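Local structure of O-methyltransferase (Saccharopolyspora spinosa, 4CE0) at residues Pro2-Lys13 with Phe92-Phe100. The protein probably methylates the 4'-hydroxyl of the rhamnose of spinosyn precursors, using S-adenosylmethionine and a magnesium ion, in insecticidal polyketide biosynthesis. Residues are numbered along the deposited sequence; the frame is centred on the assembly and turned at random.
Sequences PSQNALYLDLLK and FMRAVLQAF
Leu-9 enters helix 92-100 as a knob, its side chain seated in a hole made by Phe-92, Ala-95, Val-96 and Ala-99. Both branches touch Ala-99 CB, CD1 at 3.9 Å and CD2 at 4.0 Å, and CD2 reaches further, to Ala-95 O (3.9 Å) and, more loosely, Val-96. Tyr-8 flanks this knob with CG anti to its backbone N (chi1 175°), which sends the phenol across toward Ala-95; Ala-99 CB and Ala-95 O meet the ring at its edge, and OH ends 3.6 Å from Ala-95 CB. Toward the other end, Lys-13 crosses Phe-92 obliquely with its aliphatic chain, CG standing 3.5 Å from CE1 of that ring, before NZ pairs with Asp-61 of helix 56-73. Leu-12 also packs against Phe-92; Val-96 CG2 sits above one face of this ring, displaced toward the rim.

The single hydrogen bond between the segments runs from Asn-5 ND2 to Ala-99 O (2.9 Å). The acceptor lies only 4° out of the Asn-5 amide plane, and the donor sits on a carbonyl lone pair, fixing the amide's rotation.

The axes of helices 6-13 and 92-100 run nearly antiparallel, at 167° and 10.0 Å. Helix 6-16 thus lies between helix 88-100 and the second subunit, whose Leu-11 meets Leu-11 here. Helix 88-100 itself joins the adjacent parallel strands 78-82 and 107-111, as the helix of a beta-alpha-beta crossover in the Rossmann-like methyltransferase sheet.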
loop_
_atom_site.group_PDB
_atom_site.type_symbol
_atom_site.label_atom_id
_atom_site.label_comp_id
_atom_site.label_asym_id
_atom_site.label_seq_id
_atom_site.Cartn_x
_atom_site.Cartn_y
_atom_site.Cartn_z
ATOM N N PRO A 2 4.335 3.313 -21.000
ATOM C CA PRO A 2 4.687 4.742 -20.917
ATOM C C PRO A 2 5.482 5.093 -19.635
ATOM O O PRO A 2 6.442 5.875 -19.707
ATOM C CB PRO A 2 3.313 5.439 -20.928
ATOM C CG PRO A 2 2.419 4.503 -21.689
ATOM C CD PRO A 2 2.917 3.105 -21.360
ATOM N N SER A 3 5.045 4.516 -18.506
ATOM C CA SER A 3 5.653 4.621 -17.158
ATOM C C SER A 3 4.484 4.663 -16.166
ATOM O O SER A 3 4.424 5.513 -15.259
ATOM C CB SER A 3 6.552 5.854 -16.968
ATOM O OG SER A 3 7.763 5.720 -17.691
ATOM N N GLN A 4 3.558 3.725 -16.347
ATOM C CA GLN A 4 2.213 3.903 -15.838
ATOM C C GLN A 4 2.051 3.468 -14.385
ATOM O O GLN A 4 2.799 2.612 -13.896
ATOM C CB GLN A 4 1.210 3.180 -16.743
ATOM C CG GLN A 4 0.314 4.125 -17.565
ATOM C CD GLN A 4 -0.549 5.032 -16.695
ATOM O OE1 GLN A 4 -0.043 5.789 -15.861
ATOM N NE2 GLN A 4 -1.858 4.953 -16.884
ATOM N N ASN A 5 1.080 4.096 -13.711
ATOM C CA ASN A 5 0.771 3.817 -12.316
ATOM C C ASN A 5 1.947 3.926 -11.360
ATOM O O ASN A 5 2.149 3.074 -10.495
ATOM C CB ASN A 5 0.101 2.450 -12.208
ATOM C CG ASN A 5 -1.327 2.468 -12.743
ATOM O OD1 ASN A 5 -2.179 3.169 -12.215
ATOM N ND2 ASN A 5 -1.589 1.695 -13.794
ATOM N N ALA A 6 2.706 5.010 -11.471
ATOM C CA ALA A 6 3.861 5.192 -10.595
ATOM C C ALA A 6 3.504 5.248 -9.110
ATOM O O ALA A 6 4.233 4.699 -8.292
ATOM C CB ALA A 6 4.660 6.465 -10.987
ATOM N N LEU A 7 2.409 5.931 -8.758
ATOM C CA LEU A 7 1.975 6.045 -7.341
ATOM C C LEU A 7 1.695 4.682 -6.718
ATOM O O LEU A 7 2.144 4.367 -5.598
ATOM C CB LEU A 7 0.730 6.923 -7.241
ATOM C CG LEU A 7 0.953 8.427 -7.430
ATOM C CD1 LEU A 7 -0.365 9.163 -7.442
ATOM C CD2 LEU A 7 1.847 8.934 -6.326
ATOM N N TYR A 8 0.948 3.875 -7.463
ATOM C CA TYR A 8 0.684 2.489 -7.086
ATOM C C TYR A 8 1.955 1.743 -6.750
ATOM O O TYR A 8 2.104 1.208 -5.647
ATOM C CB TYR A 8 -0.033 1.804 -8.235
ATOM C CG TYR A 8 -0.277 0.326 -8.077
ATOM C CD1 TYR A 8 -0.947 -0.188 -6.959
ATOM C CD2 TYR A 8 0.155 -0.567 -9.051
ATOM C CE1 TYR A 8 -1.194 -1.560 -6.823
ATOM C CE2 TYR A 8 -0.101 -1.955 -8.931
ATOM C CZ TYR A 8 -0.766 -2.432 -7.820
ATOM O OH TYR A 8 -0.986 -3.787 -7.722
ATOM N N LEU A 9 2.894 1.715 -7.697
ATOM C CA LEU A 9 4.117 0.937 -7.507
ATOM C C LEU A 9 5.013 1.481 -6.378
ATOM O O LEU A 9 5.625 0.713 -5.623
ATOM C CB LEU A 9 4.897 0.855 -8.806
ATOM C CG LEU A 9 4.157 0.146 -9.929
ATOM C CD1 LEU A 9 4.989 0.146 -11.215
ATOM C CD2 LEU A 9 3.860 -1.268 -9.542
ATOM N N ASP A 10 5.058 2.793 -6.236
ATOM C CA ASP A 10 5.815 3.393 -5.153
ATOM C C ASP A 10 5.217 3.002 -3.816
ATOM O O ASP A 10 5.941 2.578 -2.903
ATOM C CB ASP A 10 5.816 4.913 -5.279
ATOM C CG ASP A 10 6.674 5.584 -4.213
ATOM O OD1 ASP A 10 7.912 5.363 -4.212
ATOM O OD2 ASP A 10 6.116 6.338 -3.388
ATOM N N LEU A 11 3.889 3.109 -3.689
ATOM C CA LEU A 11 3.259 2.642 -2.451
ATOM C C LEU A 11 3.507 1.144 -2.193
ATOM O O LEU A 11 3.797 0.728 -1.049
ATOM C CB LEU A 11 1.772 2.975 -2.421
ATOM C CG LEU A 11 0.978 2.422 -1.236
ATOM C CD1 LEU A 11 1.456 2.946 0.086
ATOM C CD2 LEU A 11 -0.546 2.738 -1.477
ATOM N N LEU A 12 3.392 0.339 -3.237
ATOM C CA LEU A 12 3.573 -1.111 -3.103
ATOM C C LEU A 12 4.932 -1.483 -2.495
ATOM O O LEU A 12 4.994 -2.335 -1.597
ATOM C CB LEU A 12 3.373 -1.814 -4.439
ATOM C CG LEU A 12 3.277 -3.345 -4.418
ATOM C CD1 LEU A 12 2.245 -3.851 -3.405
ATOM C CD2 LEU A 12 2.937 -3.869 -5.775
ATOM N N LYS A 13 5.998 -0.826 -2.948
ATOM C CA LYS A 13 7.353 -1.073 -2.410
ATOM C C LYS A 13 7.412 -0.789 -0.920
ATOM O O LYS A 13 8.010 -1.551 -0.168
ATOM C CB LYS A 13 8.406 -0.259 -3.186
ATOM C CG LYS A 13 8.562 -0.784 -4.629
ATOM C CD LYS A 13 9.605 -0.056 -5.425
ATOM C CE LYS A 13 9.186 1.355 -5.713
ATOM N NZ LYS A 13 10.003 1.912 -6.824
ATOM N N PHE A 92 5.478 -8.210 -6.366
ATOM C CA PHE A 92 5.866 -6.985 -7.031
ATOM C C PHE A 92 5.947 -7.127 -8.542
ATOM O O PHE A 92 5.403 -6.305 -9.254
ATOM C CB PHE A 92 7.192 -6.446 -6.503
ATOM C CG PHE A 92 7.535 -5.116 -7.061
ATOM C CD1 PHE A 92 6.813 -3.985 -6.658
ATOM C CD2 PHE A 92 8.538 -4.983 -8.015
ATOM C CE1 PHE A 92 7.117 -2.745 -7.177
ATOM C CE2 PHE A 92 8.849 -3.753 -8.548
ATOM C CZ PHE A 92 8.138 -2.617 -8.116
ATOM N N MET A 93 6.577 -8.193 -9.038
ATOM C CA MET A 93 6.647 -8.371 -10.490
ATOM C C MET A 93 5.238 -8.474 -11.072
ATOM O O MET A 93 4.942 -7.923 -12.133
ATOM C CB MET A 93 7.459 -9.619 -10.855
ATOM C CG MET A 93 8.866 -9.556 -10.408
ATOM S SD MET A 93 9.880 -10.861 -11.119
ATOM C CE MET A 93 9.417 -12.181 -10.054
ATOM N N ARG A 94 4.369 -9.176 -10.383
ATOM C CA ARG A 94 2.988 -9.308 -10.869
ATOM C C ARG A 94 2.316 -7.937 -10.860
ATOM O O ARG A 94 1.505 -7.604 -11.740
ATOM C CB ARG A 94 2.202 -10.296 -10.023
ATOM C CG ARG A 94 0.666 -10.363 -10.330
ATOM C CD ARG A 94 0.321 -10.907 -11.693
ATOM N NE ARG A 94 -1.094 -10.712 -12.061
ATOM C CZ ARG A 94 -1.556 -9.690 -12.787
ATOM N NH1 ARG A 94 -0.751 -8.715 -13.205
ATOM N NH2 ARG A 94 -2.838 -9.623 -13.086
ATOM N N ALA A 95 2.686 -7.120 -9.886
ATOM C CA ALA A 95 2.052 -5.792 -9.775
ATOM C C ALA A 95 2.555 -4.862 -10.885
ATOM O O ALA A 95 1.802 -4.031 -11.389
ATOM C CB ALA A 95 2.292 -5.201 -8.420
ATOM N N VAL A 96 3.815 -5.002 -11.287
ATOM C CA VAL A 96 4.294 -4.176 -12.388
ATOM C C VAL A 96 3.504 -4.481 -13.683
ATOM O O VAL A 96 3.025 -3.555 -14.362
ATOM C CB VAL A 96 5.785 -4.323 -12.619
ATOM C CG1 VAL A 96 6.209 -3.386 -13.728
ATOM C CG2 VAL A 96 6.565 -4.016 -11.332
ATOM N N LEU A 97 3.363 -5.771 -14.015
ATOM C CA LEU A 97 2.496 -6.193 -15.129
ATOM C C LEU A 97 1.097 -5.587 -15.034
ATOM O O LEU A 97 0.541 -5.117 -16.025
ATOM C CB LEU A 97 2.354 -7.722 -15.177
ATOM C CG LEU A 97 3.628 -8.534 -15.389
ATOM C CD1 LEU A 97 3.288 -10.018 -15.442
ATOM C CD2 LEU A 97 4.344 -8.076 -16.641
ATOM N N GLN A 98 0.502 -5.656 -13.849
ATOM C CA GLN A 98 -0.779 -5.006 -13.609
ATOM C C GLN A 98 -0.681 -3.512 -13.881
ATOM O O GLN A 98 -1.594 -2.944 -14.464
ATOM C CB GLN A 98 -1.216 -5.227 -12.146
ATOM C CG GLN A 98 -2.593 -4.678 -11.814
ATOM C CD GLN A 98 -3.687 -5.385 -12.576
ATOM O OE1 GLN A 98 -4.631 -4.753 -13.062
ATOM N NE2 GLN A 98 -3.569 -6.703 -12.693
ATOM N N ALA A 99 0.391 -2.851 -13.444
ATOM C CA ALA A 99 0.468 -1.382 -13.616
ATOM C C ALA A 99 0.551 -1.037 -15.092
ATOM O O ALA A 99 0.103 0.026 -15.519
ATOM C CB ALA A 99 1.661 -0.808 -12.902
ATOM N N PHE A 100 1.132 -1.945 -15.871
ATOM C CA PHE A 100 1.344 -1.670 -17.285
ATOM C C PHE A 100 0.289 -2.297 -18.184
ATOM O O PHE A 100 0.343 -2.145 -19.392
ATOM C CB PHE A 100 2.733 -2.117 -17.704
ATOM C CG PHE A 100 3.795 -1.100 -17.402
ATOM C CD1 PHE A 100 4.356 -1.021 -16.135
ATOM C CD2 PHE A 100 4.237 -0.222 -18.389
ATOM C CE1 PHE A 100 5.316 -0.085 -15.852
ATOM C CE2 PHE A 100 5.202 0.709 -18.119
ATOM C CZ PHE A 100 5.748 0.783 -16.841
#